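Local coordinates for protein nickel-dependent hydrogenase large subunit (Allochromatium vinosum, PDB 3MYR) that oxidises molecular hydrogen at a buried nickel-iron centre and passes the electrons to an acceptor, as the large subunit of a heterodimeric hydrogenase, at residues B[17-21]-B[364-368]; B[89-93]-B[287-293]; B[283-287]-B[297-301]; B[328-334]-B[351-357]. All blocks are in the same frame, centred on the assembly; numbering follows the deposited sequence.

Interaction 1 (B[17-21]-B[364-368]); sequences LRIEA and YKQLD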
# COMPACT_ATOMS: atom_id res chain seq x y z
N LEU B 17 -1.56 13.70 -2.02
CA LEU B 17 -1.63 14.51 -0.83
C LEU B 17 -1.07 15.89 -1.12
O LEU B 17 -0.01 16.05 -1.71
CB LEU B 17 -0.88 13.87 0.33
CG LEU B 17 -0.82 14.60 1.71
CD1 LEU B 17 -2.17 14.65 2.46
CD2 LEU B 17 0.25 13.94 2.67
N ARG B 18 -1.79 16.88 -0.62
CA ARG B 18 -1.39 18.29 -0.72
C ARG B 18 -1.30 18.80 0.75
O ARG B 18 -2.20 18.50 1.56
CB ARG B 18 -2.46 19.09 -1.52
CG ARG B 18 -2.42 20.65 -1.29
CD ARG B 18 -3.51 21.27 -2.14
NE ARG B 18 -3.34 22.71 -2.34
CZ ARG B 18 -2.90 23.29 -3.46
NH1 ARG B 18 -2.57 22.54 -4.52
NH2 ARG B 18 -2.85 24.63 -3.53
N ILE B 19 -0.20 19.48 1.09
CA ILE B 19 -0.08 20.21 2.36
C ILE B 19 -0.06 21.70 2.09
O ILE B 19 0.67 22.15 1.18
CB ILE B 19 1.24 19.83 3.10
CG1 ILE B 19 1.29 18.31 3.38
CG2 ILE B 19 1.40 20.65 4.42
CD1 ILE B 19 0.28 17.86 4.39
N GLU B 20 -0.88 22.47 2.85
CA GLU B 20 -0.76 23.93 2.85
C GLU B 20 -0.37 24.34 4.26
O GLU B 20 -0.80 23.71 5.24
CB GLU B 20 -2.07 24.57 2.39
CG GLU B 20 -2.33 24.23 0.90
CD GLU B 20 -3.49 25.03 0.26
OE1 GLU B 20 -3.82 24.81 -0.95
OE2 GLU B 20 -4.06 25.87 0.97
N ALA B 21 0.51 25.34 4.37
CA ALA B 21 0.99 25.79 5.67
C ALA B 21 0.93 27.33 5.73
O ALA B 21 1.45 28.04 4.84
CB ALA B 21 2.42 25.31 5.89
N TYR B 364 -6.14 25.61 -9.69
CA TYR B 364 -6.14 26.52 -8.56
C TYR B 364 -4.78 26.54 -7.89
O TYR B 364 -4.00 25.61 -8.08
CB TYR B 364 -7.19 26.08 -7.58
CG TYR B 364 -6.95 24.70 -6.96
CD1 TYR B 364 -7.69 23.57 -7.38
CD2 TYR B 364 -6.01 24.52 -5.92
CE1 TYR B 364 -7.55 22.34 -6.76
CE2 TYR B 364 -5.86 23.27 -5.30
CZ TYR B 364 -6.61 22.18 -5.73
OH TYR B 364 -6.48 20.92 -5.14
N LYS B 365 -4.51 27.59 -7.13
CA LYS B 365 -3.24 27.74 -6.41
C LYS B 365 -3.42 27.56 -4.89
O LYS B 365 -2.45 27.31 -4.19
CB LYS B 365 -2.60 29.14 -6.69
CG LYS B 365 -2.39 29.49 -8.17
CD LYS B 365 -1.52 28.43 -8.88
CE LYS B 365 -0.05 28.91 -9.03
NZ LYS B 365 0.94 27.80 -9.38
N GLN B 366 -4.64 27.72 -4.39
CA GLN B 366 -4.91 27.61 -2.94
C GLN B 366 -6.21 26.87 -2.71
O GLN B 366 -7.21 27.20 -3.33
CB GLN B 366 -5.14 28.99 -2.31
CG GLN B 366 -3.95 29.89 -2.29
CD GLN B 366 -3.26 29.87 -0.93
OE1 GLN B 366 -3.88 30.26 0.13
NE2 GLN B 366 -1.98 29.46 -0.93
N LEU B 367 -6.25 25.98 -1.73
CA LEU B 367 -7.53 25.50 -1.23
C LEU B 367 -8.36 26.61 -0.57
O LEU B 367 -7.83 27.64 -0.16
CB LEU B 367 -7.32 24.42 -0.21
CG LEU B 367 -6.74 23.14 -0.86
CD1 LEU B 367 -5.87 22.37 0.17
CD2 LEU B 367 -7.75 22.25 -1.47
N ASP B 368 -9.65 26.38 -0.40
CA ASP B 368 -10.39 27.22 0.49
C ASP B 368 -10.68 26.32 1.71
O ASP B 368 -11.44 25.36 1.66
CB ASP B 368 -11.68 27.69 -0.23
CG ASP B 368 -12.64 28.48 0.69
OD1 ASP B 368 -12.57 28.47 1.94
OD2 ASP B 368 -13.51 29.11 0.11
O HOH W 1 -1.96 24.46 -6.58

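Interaction 2 (B[89-93]-B[287-293]); sequences QLIRN and LPTGASL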
# COMPACT_ATOMS: atom_id res chain seq x y z
N GLN B 89 -6.10 -19.31 10.70
CA GLN B 89 -5.75 -18.18 11.53
C GLN B 89 -4.23 -17.99 11.58
O GLN B 89 -3.74 -16.87 11.46
CB GLN B 89 -6.34 -18.33 12.96
CG GLN B 89 -6.24 -16.99 13.74
CD GLN B 89 -7.33 -15.96 13.33
OE1 GLN B 89 -8.37 -15.85 13.98
NE2 GLN B 89 -7.05 -15.18 12.31
N LEU B 90 -3.47 -19.09 11.67
CA LEU B 90 -2.00 -19.04 11.64
C LEU B 90 -1.49 -18.54 10.31
O LEU B 90 -0.52 -17.76 10.24
CB LEU B 90 -1.41 -20.42 11.86
CG LEU B 90 -1.18 -20.86 13.33
CD1 LEU B 90 -1.18 -19.88 14.46
CD2 LEU B 90 -1.58 -22.20 13.66
N ILE B 91 -2.09 -19.05 9.24
CA ILE B 91 -1.70 -18.56 7.93
C ILE B 91 -1.98 -17.04 7.77
O ILE B 91 -1.12 -16.33 7.28
CB ILE B 91 -2.28 -19.40 6.79
CG1 ILE B 91 -1.57 -20.78 6.80
CG2 ILE B 91 -2.10 -18.61 5.36
CD1 ILE B 91 -2.36 -21.93 5.97
N ARG B 92 -3.14 -16.57 8.27
CA ARG B 92 -3.40 -15.17 8.18
C ARG B 92 -2.38 -14.36 8.99
O ARG B 92 -1.91 -13.36 8.51
CB ARG B 92 -4.82 -14.79 8.60
CG ARG B 92 -5.89 -15.08 7.51
CD ARG B 92 -7.35 -14.80 8.10
NE ARG B 92 -8.42 -15.12 7.16
CZ ARG B 92 -9.71 -14.95 7.42
NH1 ARG B 92 -10.08 -14.32 8.56
NH2 ARG B 92 -10.61 -15.32 6.52
N ASN B 93 -2.04 -14.81 10.21
CA ASN B 93 -1.04 -14.12 11.00
C ASN B 93 0.29 -14.04 10.25
O ASN B 93 0.94 -12.99 10.25
CB ASN B 93 -0.75 -14.82 12.35
CG ASN B 93 -1.84 -14.62 13.38
OD1 ASN B 93 -1.80 -15.25 14.48
ND2 ASN B 93 -2.83 -13.80 13.08
N LEU B 287 -3.59 -10.02 15.82
CA LEU B 287 -2.63 -11.12 15.86
C LEU B 287 -2.86 -12.06 17.05
O LEU B 287 -2.05 -12.13 17.99
CB LEU B 287 -1.18 -10.67 15.74
CG LEU B 287 -0.92 -9.93 14.39
CD1 LEU B 287 0.41 -9.16 14.54
CD2 LEU B 287 -0.86 -10.92 13.18
N PRO B 288 -3.97 -12.81 16.98
CA PRO B 288 -4.31 -13.75 18.09
C PRO B 288 -3.39 -15.00 18.08
O PRO B 288 -2.96 -15.40 17.02
CB PRO B 288 -5.76 -14.14 17.76
CG PRO B 288 -5.82 -14.05 16.21
CD PRO B 288 -5.02 -12.76 15.93
N THR B 289 -3.10 -15.58 19.24
CA THR B 289 -2.30 -16.79 19.37
C THR B 289 -3.05 -18.04 18.87
O THR B 289 -2.42 -19.02 18.43
CB THR B 289 -1.90 -17.08 20.87
OG1 THR B 289 -3.09 -17.11 21.64
CG2 THR B 289 -0.95 -16.02 21.44
N GLY B 290 -4.38 -17.98 18.88
CA GLY B 290 -5.19 -19.15 18.57
C GLY B 290 -6.22 -18.87 17.51
O GLY B 290 -6.18 -17.84 16.82
N ALA B 291 -7.15 -19.82 17.33
CA ALA B 291 -8.09 -19.81 16.20
C ALA B 291 -9.05 -18.66 16.36
O ALA B 291 -9.37 -17.96 15.37
CB ALA B 291 -8.86 -21.15 16.12
N SER B 292 -9.51 -18.41 17.59
CA SER B 292 -10.51 -17.36 17.79
C SER B 292 -9.90 -15.92 17.84
O SER B 292 -8.76 -15.71 18.32
CB SER B 292 -11.37 -17.68 19.02
OG SER B 292 -11.40 -16.57 19.88
N LEU B 293 -10.62 -14.96 17.28
CA LEU B 293 -10.11 -13.57 17.18
C LEU B 293 -10.39 -12.86 18.51
O LEU B 293 -11.19 -11.93 18.59
CB LEU B 293 -10.81 -12.85 16.03
CG LEU B 293 -10.10 -11.91 15.05
CD1 LEU B 293 -10.68 -10.53 14.97
CD2 LEU B 293 -8.56 -11.91 15.13

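Interaction 3 (B[283-287]-B[297-301]); sequences CYGDL and TFLFP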
# COMPACT_ATOMS: atom_id res chain seq x y z
N CYS B 283 -5.50 1.95 19.21
CA CYS B 283 -5.28 0.62 18.64
C CYS B 283 -6.53 -0.22 18.74
O CYS B 283 -7.13 -0.29 19.81
CB CYS B 283 -4.19 -0.13 19.41
SG CYS B 283 -2.60 0.70 19.34
N TYR B 284 -6.85 -0.95 17.68
CA TYR B 284 -7.84 -2.01 17.78
C TYR B 284 -7.20 -3.32 18.21
O TYR B 284 -7.93 -4.24 18.65
CB TYR B 284 -8.58 -2.19 16.47
CG TYR B 284 -9.25 -0.97 15.89
CD1 TYR B 284 -9.70 0.08 16.72
CD2 TYR B 284 -9.57 -0.92 14.50
CE1 TYR B 284 -10.39 1.20 16.17
CE2 TYR B 284 -10.27 0.24 13.92
CZ TYR B 284 -10.61 1.30 14.77
OH TYR B 284 -11.25 2.39 14.20
N GLY B 285 -5.88 -3.45 18.04
CA GLY B 285 -5.19 -4.70 18.38
C GLY B 285 -5.31 -5.75 17.26
O GLY B 285 -6.12 -5.60 16.32
N ASP B 286 -4.48 -6.79 17.31
CA ASP B 286 -4.46 -7.80 16.25
C ASP B 286 -3.55 -8.97 16.63
O ASP B 286 -2.82 -8.88 17.61
CB ASP B 286 -3.94 -7.19 14.94
CG ASP B 286 -4.54 -7.88 13.70
OD1 ASP B 286 -4.70 -7.22 12.67
OD2 ASP B 286 -4.79 -9.12 13.75
N LEU B 287 -3.59 -10.02 15.82
CA LEU B 287 -2.63 -11.12 15.86
C LEU B 287 -2.86 -12.06 17.05
O LEU B 287 -2.05 -12.13 17.99
CB LEU B 287 -1.18 -10.67 15.74
CG LEU B 287 -0.92 -9.93 14.39
CD1 LEU B 287 0.41 -9.16 14.54
CD2 LEU B 287 -0.86 -10.92 13.18
N THR B 297 -5.97 -12.46 23.57
CA THR B 297 -4.81 -13.26 23.11
C THR B 297 -3.94 -12.49 22.09
O THR B 297 -3.02 -13.05 21.51
CB THR B 297 -5.29 -14.62 22.48
OG1 THR B 297 -5.98 -14.41 21.22
CG2 THR B 297 -6.19 -15.41 23.46
N PHE B 298 -4.28 -11.22 21.84
CA PHE B 298 -3.65 -10.44 20.77
C PHE B 298 -2.16 -10.22 21.08
O PHE B 298 -1.77 -9.93 22.20
CB PHE B 298 -4.34 -9.08 20.62
CG PHE B 298 -5.64 -9.11 19.81
CD1 PHE B 298 -6.40 -7.92 19.68
CD2 PHE B 298 -6.08 -10.26 19.17
CE1 PHE B 298 -7.56 -7.87 18.90
CE2 PHE B 298 -7.26 -10.26 18.41
CZ PHE B 298 -8.02 -9.04 18.27
N LEU B 299 -1.31 -10.29 20.07
CA LEU B 299 0.03 -9.72 20.21
C LEU B 299 -0.01 -8.16 20.37
O LEU B 299 0.61 -7.60 21.27
CB LEU B 299 0.89 -10.13 19.01
CG LEU B 299 2.29 -9.50 18.97
CD1 LEU B 299 3.01 -9.94 20.25
CD2 LEU B 299 2.99 -10.08 17.79
N PHE B 300 -0.77 -7.47 19.56
CA PHE B 300 -0.95 -6.04 19.73
C PHE B 300 -2.25 -5.81 20.47
O PHE B 300 -3.30 -6.18 19.97
CB PHE B 300 -1.05 -5.36 18.36
CG PHE B 300 0.23 -5.38 17.55
CD1 PHE B 300 1.40 -4.87 18.08
CD2 PHE B 300 0.20 -5.69 16.21
CE1 PHE B 300 2.57 -4.83 17.31
CE2 PHE B 300 1.35 -5.62 15.42
CZ PHE B 300 2.53 -5.19 15.96
N PRO B 301 -2.21 -5.15 21.66
CA PRO B 301 -3.42 -5.04 22.44
C PRO B 301 -4.35 -3.96 21.91
O PRO B 301 -3.87 -3.00 21.27
CB PRO B 301 -2.90 -4.68 23.85
CG PRO B 301 -1.61 -3.95 23.54
CD PRO B 301 -1.03 -4.66 22.36

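Interaction 4 (B[328-334]-B[351-357]); sequences VNHSWYE and NLEYDRR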
# COMPACT_ATOMS: atom_id res chain seq x y z
N VAL B 328 -17.48 15.49 8.67
CA VAL B 328 -17.27 16.04 7.36
C VAL B 328 -17.36 17.58 7.35
O VAL B 328 -17.52 18.17 6.31
CB VAL B 328 -18.14 15.42 6.31
CG1 VAL B 328 -17.87 13.89 6.22
CG2 VAL B 328 -19.67 15.73 6.56
N ASN B 329 -17.18 18.20 8.52
CA ASN B 329 -17.27 19.67 8.60
C ASN B 329 -16.26 20.31 7.65
O ASN B 329 -16.46 21.45 7.30
CB ASN B 329 -16.85 20.18 9.98
CG ASN B 329 -17.53 19.43 11.11
OD1 ASN B 329 -17.05 18.37 11.52
ND2 ASN B 329 -18.58 20.04 11.68
N HIS B 330 -15.13 19.63 7.35
CA HIS B 330 -14.12 20.18 6.41
C HIS B 330 -13.72 19.16 5.33
O HIS B 330 -12.58 19.16 4.88
CB HIS B 330 -12.88 20.65 7.17
CG HIS B 330 -13.10 21.94 7.90
ND1 HIS B 330 -13.34 21.99 9.26
CD2 HIS B 330 -13.20 23.21 7.44
CE1 HIS B 330 -13.50 23.26 9.63
NE2 HIS B 330 -13.41 24.02 8.55
N SER B 331 -14.71 18.36 4.86
CA SER B 331 -14.51 17.30 3.87
C SER B 331 -15.54 17.50 2.77
O SER B 331 -16.61 18.07 3.01
CB SER B 331 -14.71 15.92 4.51
OG SER B 331 -13.89 15.80 5.68
N TRP B 332 -15.22 17.00 1.58
CA TRP B 332 -16.06 17.18 0.41
C TRP B 332 -17.19 16.16 0.28
O TRP B 332 -17.26 15.43 -0.73
CB TRP B 332 -15.15 17.20 -0.81
CG TRP B 332 -14.30 18.42 -0.84
CD1 TRP B 332 -14.71 19.71 -0.62
CD2 TRP B 332 -12.90 18.50 -1.19
NE1 TRP B 332 -13.66 20.59 -0.79
CE2 TRP B 332 -12.54 19.89 -1.13
CE3 TRP B 332 -11.95 17.56 -1.62
CZ2 TRP B 332 -11.23 20.35 -1.45
CZ3 TRP B 332 -10.62 18.02 -1.93
CH2 TRP B 332 -10.29 19.41 -1.85
N TYR B 333 -18.06 16.11 1.29
CA TYR B 333 -19.10 15.11 1.40
C TYR B 333 -20.38 15.83 1.90
O TYR B 333 -20.33 16.94 2.54
CB TYR B 333 -18.74 14.00 2.41
CG TYR B 333 -17.59 13.13 1.94
CD1 TYR B 333 -16.26 13.41 2.34
CD2 TYR B 333 -17.81 12.07 1.04
CE1 TYR B 333 -15.19 12.66 1.87
CE2 TYR B 333 -16.74 11.32 0.55
CZ TYR B 333 -15.43 11.64 0.94
OH TYR B 333 -14.34 10.89 0.51
N GLU B 334 -21.49 15.17 1.62
CA GLU B 334 -22.79 15.62 2.12
C GLU B 334 -23.39 14.51 3.02
O GLU B 334 -23.39 13.32 2.67
CB GLU B 334 -23.67 15.91 0.90
CG GLU B 334 -24.82 16.84 1.11
CD GLU B 334 -24.39 18.31 1.21
OE1 GLU B 334 -24.92 19.00 2.10
OE2 GLU B 334 -23.56 18.79 0.39
N ASN B 351 -21.46 10.40 0.16
CA ASN B 351 -22.09 11.14 -0.93
C ASN B 351 -21.10 12.25 -1.33
O ASN B 351 -20.88 13.18 -0.56
CB ASN B 351 -23.42 11.80 -0.48
CG ASN B 351 -24.41 10.78 0.14
OD1 ASN B 351 -24.74 9.78 -0.48
ND2 ASN B 351 -24.84 11.03 1.36
N LEU B 352 -20.48 12.12 -2.49
CA LEU B 352 -19.36 13.01 -2.88
C LEU B 352 -19.90 14.40 -3.22
O LEU B 352 -20.80 14.51 -4.01
CB LEU B 352 -18.62 12.47 -4.12
CG LEU B 352 -18.18 10.99 -4.12
CD1 LEU B 352 -17.20 10.71 -5.30
CD2 LEU B 352 -17.45 10.71 -2.84
N GLU B 353 -19.33 15.46 -2.64
CA GLU B 353 -19.82 16.80 -2.94
C GLU B 353 -18.67 17.82 -2.93
O GLU B 353 -18.32 18.37 -1.90
CB GLU B 353 -20.94 17.22 -1.98
CG GLU B 353 -21.61 18.56 -2.39
CD GLU B 353 -22.00 18.66 -3.89
OE1 GLU B 353 -22.82 17.83 -4.28
OE2 GLU B 353 -21.54 19.56 -4.68
N TYR B 354 -18.03 17.99 -4.06
CA TYR B 354 -16.92 18.91 -4.18
C TYR B 354 -17.41 20.36 -4.21
O TYR B 354 -16.99 21.16 -3.40
CB TYR B 354 -16.11 18.53 -5.45
CG TYR B 354 -14.76 19.23 -5.57
CD1 TYR B 354 -14.56 20.27 -6.49
CD2 TYR B 354 -13.68 18.83 -4.75
CE1 TYR B 354 -13.32 20.87 -6.63
CE2 TYR B 354 -12.44 19.46 -4.85
CZ TYR B 354 -12.28 20.47 -5.80
OH TYR B 354 -11.04 21.04 -5.88
N ASP B 355 -18.30 20.68 -5.15
CA ASP B 355 -18.67 22.07 -5.42
C ASP B 355 -19.35 22.70 -4.22
O ASP B 355 -18.95 23.78 -3.78
CB ASP B 355 -19.62 22.14 -6.64
CG ASP B 355 -18.91 21.79 -7.95
OD1 ASP B 355 -17.66 21.62 -7.98
OD2 ASP B 355 -19.57 21.77 -8.99
N ARG B 356 -20.37 22.04 -3.70
CA ARG B 356 -21.19 22.65 -2.65
C ARG B 356 -20.48 22.69 -1.32
O ARG B 356 -20.92 23.40 -0.42
CB ARG B 356 -22.57 22.02 -2.55
CG ARG B 356 -23.48 22.53 -3.70
CD ARG B 356 -24.78 21.73 -3.91
NE ARG B 356 -25.68 21.82 -2.76
CZ ARG B 356 -25.96 20.81 -1.94
NH1 ARG B 356 -25.41 19.60 -2.14
NH2 ARG B 356 -26.79 21.00 -0.91
N ARG B 357 -19.36 21.98 -1.20
CA ARG B 357 -18.60 22.02 0.03
C ARG B 357 -17.36 22.88 -0.13
O ARG B 357 -16.43 22.79 0.66
CB ARG B 357 -18.25 20.60 0.52
CG ARG B 357 -19.50 19.77 0.97
CD ARG B 357 -20.38 20.54 1.98
NE ARG B 357 -19.56 21.00 3.11
CZ ARG B 357 -19.12 20.23 4.10
NH1 ARG B 357 -19.40 18.92 4.13
NH2 ARG B 357 -18.39 20.77 5.06
O HOH W 2 -21.16 11.65 2.77

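Interaction 1 (B[17-21]-B[364-368])
The guanidinium group of Arg-18 overlaps Tyr-364, whose CE2 sits 3.4 Å above the centre of the guanidinium plane, with the ring tilted 63° against it. Arg-18 and Glu-20 project from the same face of the middle strand of a three-stranded antiparallel sheet (5-7, 17-24, 27-35), and the irregular segment 364-368 runs past their ends. The backbones stay far apart, so long charged side chains suit this place. With CG trans to the backbone nitrogen (chi1 160°) and an extended chain, Arg-18 grips Glu-20 side-on: NE, 2.6 Å from Glu-20 OE1, and NH2 both bond to that one oxygen, on its anti side. The syn lone pair of Glu-20 OE1 takes the N-H of Leu-367 at 2.8 Å, in a nearly straight bond (167°). Three donors thus hold one buried oxygen, while Leu-367 CD1 packs 3.5 Å from Arg-18 CD and covers the aliphatic part of the arginine. Two further salt bridges, Arg-18 to Asp-8 and Glu-20 to Arg-4, extend the charge network. A single water completes the link: it accepts from Arg-18 NH1 at 2.9 Å and donates to Tyr-364 O at 2.8 Å.

Interaction 2 (B[89-93]-B[287-293])
Gln-89 and Asn-93, one turn apart on helix 86-112, both direct their side chains at the chain that leaves strand 281-288 and begins the loop of its beta hairpin. The tight part lies where the two amides meet Leu-287, Pro-288 and the backbone beyond. Gln-89 starts out trans to its own nitrogen (chi1 -167°) and then bends at chi2 (78°), which lays its chain across the proline at about a right angle, Gln-89 CD resting 3.8 Å from Pro-288 CG. Its methylene also presses on the loop backbone, Gln-89 CG being 3.2 Å from Gly-290 O, and its amide end reaches the carbonyl of Ala-291. Asn-93 slides past Leu-287 in the opposite direction, with Asn-93 CG 3.8 Å from Leu-287 CD2, and its amide end lies beside the carbonyl of Pro-288. Helix 426-456 closes in as well, with Leu-440 and Trp-447 against Leu-287 and Trp-447 also against Asn-93. The contact slackens at the turn: buried Leu-90 reaches it only through CD1, 4.2 Å from Thr-289 O, Thr-289 itself is exposed, and the CB atoms of Thr-289, Ala-291 and Ser-292 point away from the helix. An alanine at Gln-89 is likely to open a gap beside the Pro-288 ring and leave the Ala-291 carbonyl without its amide neighbour. Both amides are probably turned over in the model; turned back, they could offer N-H groups to the carbonyls of Ala-291 and Pro-288, a neutral way of holding an irregular loop.

Interaction 3 (B[283-287]-B[297-301])
Backbone hydrogen bonds join Asp-286 and Leu-287 to the chain around Leu-299 and Phe-300. Phe-300 N donates to Asp-286 O at 3.2 Å (161°), and the return bond from Asp-286 N to Phe-300 O is less certain because that oxygen is crowded in the model. Leu-299 N donates to Leu-287 O at 2.9 Å.

Aromatic packing comes next. The Phe-298 ring lies flat against the opposite backbone, its centre 3.8 Å from Asp-286 CA, while Tyr-284 O meets its edge, 3.7 Å from Phe-298 CE1. Glycine suits its place at Gly-285, where phi is positive (82°) and a side chain would run into Phe-298.

Apolar side chains gather on another side. Phe-300 CG lies opposite its carbonyl carbon (chi1 -68°), which sets the ring alongside Leu-287, with Leu-287 CD1 3.8 Å from Phe-300 CE2; Leu-287 CB touches Leu-299 CB at 3.9 Å. Helices 390-399 and 426-456 cover Phe-300, whose ring also makes a cation-pi contact with Arg-393.

The polar end of Asp-286 serves its own chain and beyond: OD2 accepts from Leu-287 N at 2.6 Å and pairs with Arg-74, and OD1 accepts from Glu-484 N.

The side chain of Tyr-284 is about 9 Å from the bound Ni-Fe active center (NFV). With Leu-299 and Phe-300 both facing Asp-286, this is a classic beta bulge in the antiparallel hairpin 281-288/300-305.

Interaction 4 (B[328-334]-B[351-357])
Arg-357 fastens itself to backbone carbonyls of 328-334: NH1 and NH2 grip Val-328 O end-on, each at 3.0 Å, and NH1 also donates to Tyr-333 O at 2.7 Å. These oxygens lie near the guanidinium plane, whereas Ser-331 O sits over one face. Bends at chi2 (-51°) and chi3 (-53°) curl the chain back so that the guanidinium lies among these carbonyls. A methionine in place of Arg-357 would probably leave the Val-328 and Tyr-333 carbonyls without these donors and Asp-371 without its salt-bridge mate. Trp-332 centres an inverse gamma turn and its carbonyl accepts from Glu-353 N at 2.8 Å. The edge of Tyr-354 meets the face of its indole, a T-shaped pair with centroids 4.7 Å apart. Asn-351 brackets Glu-334: its backbone O accepts from Glu-334 N, and ND2, the asparagine's own contribution, donates to Glu-334 O. Glu-334 OE2 attracts Arg-356 NH1 at 3.2 Å by charge alone, while its OE1 bonds Asn-339. Leu-352 and Tyr-354 pack on Phe-85 and Asn-82 of the small subunit, and the Tyr-333 side chain lies about 7 Å from the magnesium ion. Both segments belong to the long loop between strands 324-327 and 378-381.

Overall arrangement
Two pairs of contacts lie far apart in the subunit. Interactions 2 and 3 share Leu-287 and strand 281-288: one lays the hairpin's loop on helix 86-112, partly open to solvent, and the other builds the buried hairpin through backbone bonds and apolar packing. Interactions 1 and 4, on the side facing the small subunit, touch where Leu-367 CD2 packs 3.8 Å from Trp-332 CH2. Charged side chains take a large part there: buried interaction 1 joins sheet to loop through an arginine-glutamate pair that receives a backbone N-H, while interaction 4 ties a loop to itself with an arginine bonded to backbone carbonyls and keeps an exposed rim. Along the sequence, interaction 1 encloses the other three.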